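Long-range contacts in ribonuclease (Chelonia mydas, PDB 2ZPO), which probably cleaves single- and double-stranded RNA on the 3' side of pyrimidine nucleotides, as a secreted endonuclease of the pancreatic ribonuclease family: residues Phe46-Ala51 against Ala77-Arg82; Arg70-Ser75 against Thr100-Ile105. One frame throughout, in Å; residues are numbered along the deposited sequence.

Contact 1: residues Phe46-Ala51 against Ala77-Arg82. With SO4 (sulfate ion), chain F.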
loop_
_atom_site.group_PDB
_atom_site.type_symbol
_atom_site.label_atom_id
_atom_site.label_comp_id
_atom_site.label_asym_id
_atom_site.label_seq_id
_atom_site.Cartn_x
_atom_site.Cartn_y
_atom_site.Cartn_z
ATOM N N PHE A 46 -0.711 -3.171 -0.443
ATOM C CA PHE A 46 -0.348 -2.975 -1.839
ATOM C C PHE A 46 -1.625 -2.757 -2.603
ATOM O O PHE A 46 -2.592 -3.520 -2.451
ATOM C CB PHE A 46 0.383 -4.212 -2.367
ATOM C CG PHE A 46 1.728 -4.428 -1.716
ATOM C CD1 PHE A 46 2.844 -3.684 -2.137
ATOM C CD2 PHE A 46 1.870 -5.329 -0.650
ATOM C CE1 PHE A 46 4.110 -3.878 -1.522
ATOM C CE2 PHE A 46 3.128 -5.532 -0.047
ATOM C CZ PHE A 46 4.240 -4.800 -0.481
ATOM N N VAL A 47 -1.653 -1.688 -3.396
ATOM C CA VAL A 47 -2.842 -1.371 -4.184
ATOM C C VAL A 47 -2.551 -1.814 -5.623
ATOM O O VAL A 47 -1.532 -1.426 -6.189
ATOM C CB VAL A 47 -3.153 0.155 -4.145
ATOM C CG1 VAL A 47 -4.397 0.437 -4.939
ATOM C CG2 VAL A 47 -3.307 0.672 -2.686
ATOM N N HIS A 48 -3.465 -2.591 -6.226
ATOM C CA HIS A 48 -3.259 -3.123 -7.595
ATOM C C HIS A 48 -4.002 -2.267 -8.608
ATOM O O HIS A 48 -4.994 -2.676 -9.226
ATOM C CB HIS A 48 -3.646 -4.609 -7.669
ATOM C CG HIS A 48 -3.068 -5.399 -6.543
ATOM N ND1 HIS A 48 -1.718 -5.379 -6.251
ATOM C CD2 HIS A 48 -3.657 -6.156 -5.580
ATOM C CE1 HIS A 48 -1.496 -6.126 -5.179
ATOM N NE2 HIS A 48 -2.656 -6.606 -4.757
ATOM N N ALA A 49 -3.511 -1.046 -8.754
ATOM C CA ALA A 49 -4.001 -0.100 -9.764
ATOM C C ALA A 49 -2.778 0.731 -10.140
ATOM O O ALA A 49 -1.791 0.774 -9.408
ATOM C CB ALA A 49 -5.067 0.799 -9.176
ATOM N N SER A 50 -2.856 1.402 -11.274
ATOM C CA SER A 50 -1.713 2.198 -11.713
ATOM C C SER A 50 -1.467 3.433 -10.845
ATOM O O SER A 50 -2.347 3.931 -10.128
ATOM C CB SER A 50 -1.913 2.634 -13.168
ATOM O OG SER A 50 -2.920 3.604 -13.285
ATOM N N ALA A 51 -0.241 3.950 -10.943
ATOM C CA ALA A 51 0.078 5.186 -10.257
ATOM C C ALA A 51 -0.890 6.300 -10.636
ATOM O O ALA A 51 -1.325 7.061 -9.775
ATOM C CB ALA A 51 1.547 5.590 -10.554
ATOM N N ALA A 77 -8.486 -3.319 -6.164
ATOM C CA ALA A 77 -7.929 -4.591 -5.691
ATOM C C ALA A 77 -6.772 -4.252 -4.736
ATOM O O ALA A 77 -5.886 -3.449 -5.064
ATOM C CB ALA A 77 -7.413 -5.412 -6.857
ATOM N N LEU A 78 -6.766 -4.887 -3.567
ATOM C CA LEU A 78 -5.765 -4.662 -2.511
ATOM C C LEU A 78 -5.219 -5.965 -1.979
ATOM O O LEU A 78 -5.939 -6.971 -1.933
ATOM C CB LEU A 78 -6.398 -3.934 -1.323
ATOM C CG LEU A 78 -7.147 -2.634 -1.556
ATOM C CD1 LEU A 78 -7.692 -2.133 -0.246
ATOM C CD2 LEU A 78 -6.236 -1.572 -2.190
ATOM N N THR A 79 -3.949 -5.951 -1.587
ATOM C CA THR A 79 -3.424 -7.020 -0.739
ATOM C C THR A 79 -2.847 -6.366 0.506
ATOM O O THR A 79 -2.034 -5.424 0.412
ATOM C CB THR A 79 -2.328 -7.830 -1.441
ATOM O OG1 THR A 79 -2.854 -8.318 -2.681
ATOM C CG2 THR A 79 -1.867 -9.031 -0.566
ATOM N N THR A 80 -3.256 -6.880 1.659
ATOM C CA THR A 80 -2.827 -6.346 2.948
ATOM C C THR A 80 -1.973 -7.387 3.636
ATOM O O THR A 80 -2.390 -8.543 3.773
ATOM C CB THR A 80 -4.038 -5.893 3.818
ATOM O OG1 THR A 80 -4.863 -5.011 3.044
ATOM C CG2 THR A 80 -3.561 -5.167 5.029
ATOM N N CYS A 81 -0.773 -6.970 4.043
ATOM C CA CYS A 81 0.196 -7.833 4.689
ATOM C C CYS A 81 0.383 -7.378 6.130
ATOM O O CYS A 81 0.536 -6.187 6.378
ATOM C CB CYS A 81 1.538 -7.745 3.956
ATOM S SG CYS A 81 1.419 -8.143 2.197
ATOM N N ARG A 82 0.361 -8.337 7.053
ATOM C CA ARG A 82 0.545 -8.073 8.482
ATOM C C ARG A 82 1.582 -9.062 9.018
ATOM O O ARG A 82 1.517 -10.252 8.749
ATOM C CB ARG A 82 -0.779 -8.205 9.243
ATOM C CG ARG A 82 -1.686 -6.974 9.100
ATOM C CD ARG A 82 -3.086 -7.172 9.707
ATOM N NE ARG A 82 -3.094 -7.269 11.174
ATOM C CZ ARG A 82 -3.241 -6.233 12.011
ATOM N NH1 ARG A 82 -3.360 -4.998 11.547
ATOM N NH2 ARG A 82 -3.238 -6.441 13.331
HETATM S S SO4 F . -3.648 -10.127 12.691
HETATM O O1 SO4 F . -2.424 -9.789 11.969
HETATM O O2 SO4 F . -3.519 -11.454 13.289
HETATM O O3 SO4 F . -3.876 -9.140 13.745
HETATM O O4 SO4 F . -4.779 -10.138 11.766
HETATM O O HOH W 1 -7.751 -2.134 -8.889
#
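H48 CG and T79 OG1 each lie anti to their own carbonyl carbon (chi1 -47° and -55°), which brings imidazole and hydroxyl together on one side of the two strands. H48 NE2 and T79 OG1 lie 2.7 Å apart in an almost straight hydrogen bond, the hydroxyl at the ring edge and in its plane. H48 ND1 is hydrogen-bonded to D13 O, and T79 OG1 also accepts from R16 NH2. Histidine suits the place because both ring nitrogens find partners, which fixes its rotation; threonine because its hydroxyl serves two neighbours. Beneath this, the backbones pair as antiparallel strands: F46 N reaches T79 O at 2.7 Å, T79 N returns to F46 O at 2.9 Å, and H48 N continues to A77 O. This is the pairing of strand 43-47 with the long strand 69-83 in the curved sheet of the ribonuclease A fold, and the V47 side chain lies about 5 Å from that of H11, probably the proton acceptor of the active site. On the same face as T79, the F46 ring turns its edge to the sulfur of C81, with CE2 3.8 Å from SG; that sulfur is tied to C26 in a disulfide, and M29 and M30 of helix 22-32 pack on the ring as well. A large flat apolar residue fits this buried spot. On the other face, V47 and L78 point the same way side by side, CG2 meeting CD2 at 3.7 Å, branched chains that pack against Y115. One water bridges the backbones, donating to H48 O and accepting from A77 N.

Contact 2: residues Arg70-Ser75 against Thr100-Ile105. With GOL (glycerol), chain G.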
loop_
_atom_site.group_PDB
_atom_site.type_symbol
_atom_site.label_atom_id
_atom_site.label_comp_id
_atom_site.label_asym_id
_atom_site.label_seq_id
_atom_site.Cartn_x
_atom_site.Cartn_y
_atom_site.Cartn_z
ATOM N N ARG A 70 -7.818 11.931 1.659
ATOM C CA ARG A 70 -8.803 11.916 0.585
ATOM C C ARG A 70 -9.269 10.494 0.479
ATOM O O ARG A 70 -8.457 9.573 0.605
ATOM C CB ARG A 70 -8.171 12.257 -0.764
ATOM C CG ARG A 70 -7.254 13.487 -0.797
ATOM C CD ARG A 70 -8.010 14.671 -1.245
ATOM N NE ARG A 70 -8.615 14.549 -2.573
ATOM C CZ ARG A 70 -9.448 15.468 -3.048
ATOM N NH1 ARG A 70 -9.739 16.534 -2.287
ATOM N NH2 ARG A 70 -10.005 15.334 -4.246
ATOM N N ASP A 71 -10.542 10.321 0.172
ATOM C CA ASP A 71 -11.112 9.002 -0.070
ATOM C C ASP A 71 -11.324 8.789 -1.570
ATOM O O ASP A 71 -11.836 9.684 -2.267
ATOM C CB ASP A 71 -12.460 8.909 0.630
ATOM C CG ASP A 71 -12.329 8.864 2.129
ATOM O OD1 ASP A 71 -11.210 8.610 2.609
ATOM O OD2 ASP A 71 -13.348 9.073 2.826
ATOM N N SER A 72 -10.923 7.629 -2.062
ATOM C CA SER A 72 -11.092 7.329 -3.506
ATOM C C SER A 72 -12.528 7.120 -3.901
ATOM O O SER A 72 -13.330 6.616 -3.131
ATOM C CB SER A 72 -10.313 6.077 -3.897
ATOM O OG SER A 72 -10.813 4.912 -3.273
ATOM N N THR A 73 -12.844 7.512 -5.138
ATOM C CA THR A 73 -14.177 7.248 -5.657
ATOM C C THR A 73 -14.276 5.751 -5.957
ATOM O O THR A 73 -15.246 5.089 -5.561
ATOM C CB THR A 73 -14.434 8.080 -6.907
ATOM O OG1 THR A 73 -14.423 9.461 -6.519
ATOM C CG2 THR A 73 -15.794 7.723 -7.554
ATOM N N ALA A 74 -13.248 5.245 -6.633
ATOM C CA ALA A 74 -13.183 3.834 -7.014
ATOM C C ALA A 74 -12.806 2.882 -5.863
ATOM O O ALA A 74 -12.090 3.255 -4.919
ATOM C CB ALA A 74 -12.194 3.675 -8.177
ATOM N N SER A 75 -13.286 1.639 -5.951
ATOM C CA SER A 75 -12.752 0.541 -5.161
ATOM C C SER A 75 -11.574 -0.046 -5.951
ATOM O O SER A 75 -11.570 -0.021 -7.207
ATOM C CB SER A 75 -13.829 -0.532 -4.946
ATOM O OG SER A 75 -14.807 -0.109 -3.988
ATOM N N THR A 100 -11.378 -5.912 -2.195
ATOM C CA THR A 100 -11.655 -4.871 -3.184
ATOM C C THR A 100 -12.396 -3.755 -2.445
ATOM O O THR A 100 -13.562 -3.936 -2.036
ATOM C CB THR A 100 -12.482 -5.408 -4.384
ATOM O OG1 THR A 100 -11.921 -6.652 -4.846
ATOM C CG2 THR A 100 -12.451 -4.422 -5.539
ATOM N N GLN A 101 -11.714 -2.621 -2.243
ATOM C CA GLN A 101 -12.175 -1.610 -1.294
ATOM C C GLN A 101 -11.755 -0.235 -1.776
ATOM O O GLN A 101 -10.709 -0.108 -2.436
ATOM C CB GLN A 101 -11.532 -1.853 0.068
ATOM C CG GLN A 101 -11.975 -3.151 0.766
ATOM C CD GLN A 101 -11.451 -3.206 2.170
ATOM O OE1 GLN A 101 -12.043 -2.628 3.088
ATOM N NE2 GLN A 101 -10.308 -3.839 2.341
ATOM N N ARG A 102 -12.581 0.768 -1.462
ATOM C CA ARG A 102 -12.115 2.158 -1.587
ATOM C C ARG A 102 -11.001 2.383 -0.567
ATOM O O ARG A 102 -10.879 1.670 0.440
ATOM C CB ARG A 102 -13.260 3.172 -1.386
ATOM C CG ARG A 102 -14.392 3.028 -2.432
ATOM C CD ARG A 102 -15.653 3.806 -2.035
ATOM N NE ARG A 102 -15.403 5.219 -1.817
ATOM C CZ ARG A 102 -15.686 5.907 -0.713
ATOM N NH1 ARG A 102 -16.281 5.332 0.326
ATOM N NH2 ARG A 102 -15.406 7.202 -0.670
ATOM N N ILE A 103 -10.174 3.382 -0.840
ATOM C CA ILE A 103 -9.030 3.663 0.029
ATOM C C ILE A 103 -8.956 5.139 0.417
ATOM O O ILE A 103 -9.445 6.018 -0.316
ATOM C CB ILE A 103 -7.662 3.217 -0.598
ATOM C CG1 ILE A 103 -7.359 3.969 -1.904
ATOM C CG2 ILE A 103 -7.650 1.691 -0.796
ATOM C CD1 ILE A 103 -5.956 3.736 -2.485
ATOM N N ARG A 104 -8.292 5.379 1.561
ATOM C CA ARG A 104 -8.080 6.720 2.106
ATOM C C ARG A 104 -6.581 6.922 2.124
ATOM O O ARG A 104 -5.848 6.110 2.716
ATOM C CB ARG A 104 -8.654 6.829 3.540
ATOM C CG ARG A 104 -8.410 8.188 4.181
ATOM C CD ARG A 104 -9.161 8.360 5.477
ATOM N NE ARG A 104 -10.591 8.472 5.200
ATOM C CZ ARG A 104 -11.530 8.506 6.130
ATOM N NH1 ARG A 104 -11.178 8.445 7.416
ATOM N NH2 ARG A 104 -12.801 8.599 5.763
ATOM N N ILE A 105 -6.131 7.917 1.388
ATOM C CA ILE A 105 -4.696 8.237 1.324
ATOM C C ILE A 105 -4.451 9.695 1.786
ATOM O O ILE A 105 -5.387 10.468 1.884
ATOM C CB ILE A 105 -4.096 7.980 -0.111
ATOM C CG1 ILE A 105 -4.718 8.918 -1.158
ATOM C CG2 ILE A 105 -4.284 6.513 -0.498
ATOM C CD1 ILE A 105 -4.063 8.791 -2.559
HETATM C C1 GOL G . -17.761 8.480 4.003
HETATM O O1 GOL G . -17.814 8.235 5.395
HETATM C C2 GOL G . -17.108 7.340 3.218
HETATM O O2 GOL G . -16.902 6.189 4.011
HETATM C C3 GOL G . -15.759 7.800 2.683
HETATM O O3 GOL G . -15.885 9.022 1.985
HETATM O O HOH W 2 -14.682 9.511 -2.231
HETATM O O HOH W 3 -15.971 -1.577 -1.873
#
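R102 lies along the backbone of residues 72-75. Its CB is 3.5 Å from S72 OG, and CG passes A74 O; CD sits among the carbonyls of S72 and T73. NE donates to S72 O at 2.8 Å, the oxygen tilted 22° from the guanidinium plane, a reach made possible by the bend at chi3 (57°). At the tip, NH2 gives a hydrogen bond to a water that also donates to D71 O, and a weak one to glycerol O3. With an alanine in place of R102, S72 O would probably lose its side-chain donor and a gap would open beside the corner at T73 and A74. S72 ties that corner down: its small hydroxyl accepts from I103 N at 2.9 Å and donates to A74 O, satisfying backbone groups at the turn of residues 73 and 74. Further along the antiparallel strands, D71 and R104 lie side by side and form a salt bridge, carboxylate and guanidinium planes only 9° apart. R104 NE meets the syn lone pair of D71 OD1 at 2.7 Å, nearly straight. With R117 close to R104 and R102 near D71, the aspartate is likely to stay ionised and to offset part of a crowded positive charge.

In the fold
Strand 69-83 runs through both contacts, paired with strand 43-47 in contact 1 and with strand 94-108 in contact 2. Contact 1 lies near the centre of the chain and is mostly buried; apolar side chains and a disulfide sulfur fill it, with the partly exposed H48 beside them, both its ring nitrogens partnered. Contact 2, farther out in the hairpin of strands 69-83 and 94-108, is only partly buried; charged chains, serine hydroxyls and waters do more of the work there. The two meet where L78 CD2 touches I103 CG2 at 3.8 Å and V47 also approaches I103.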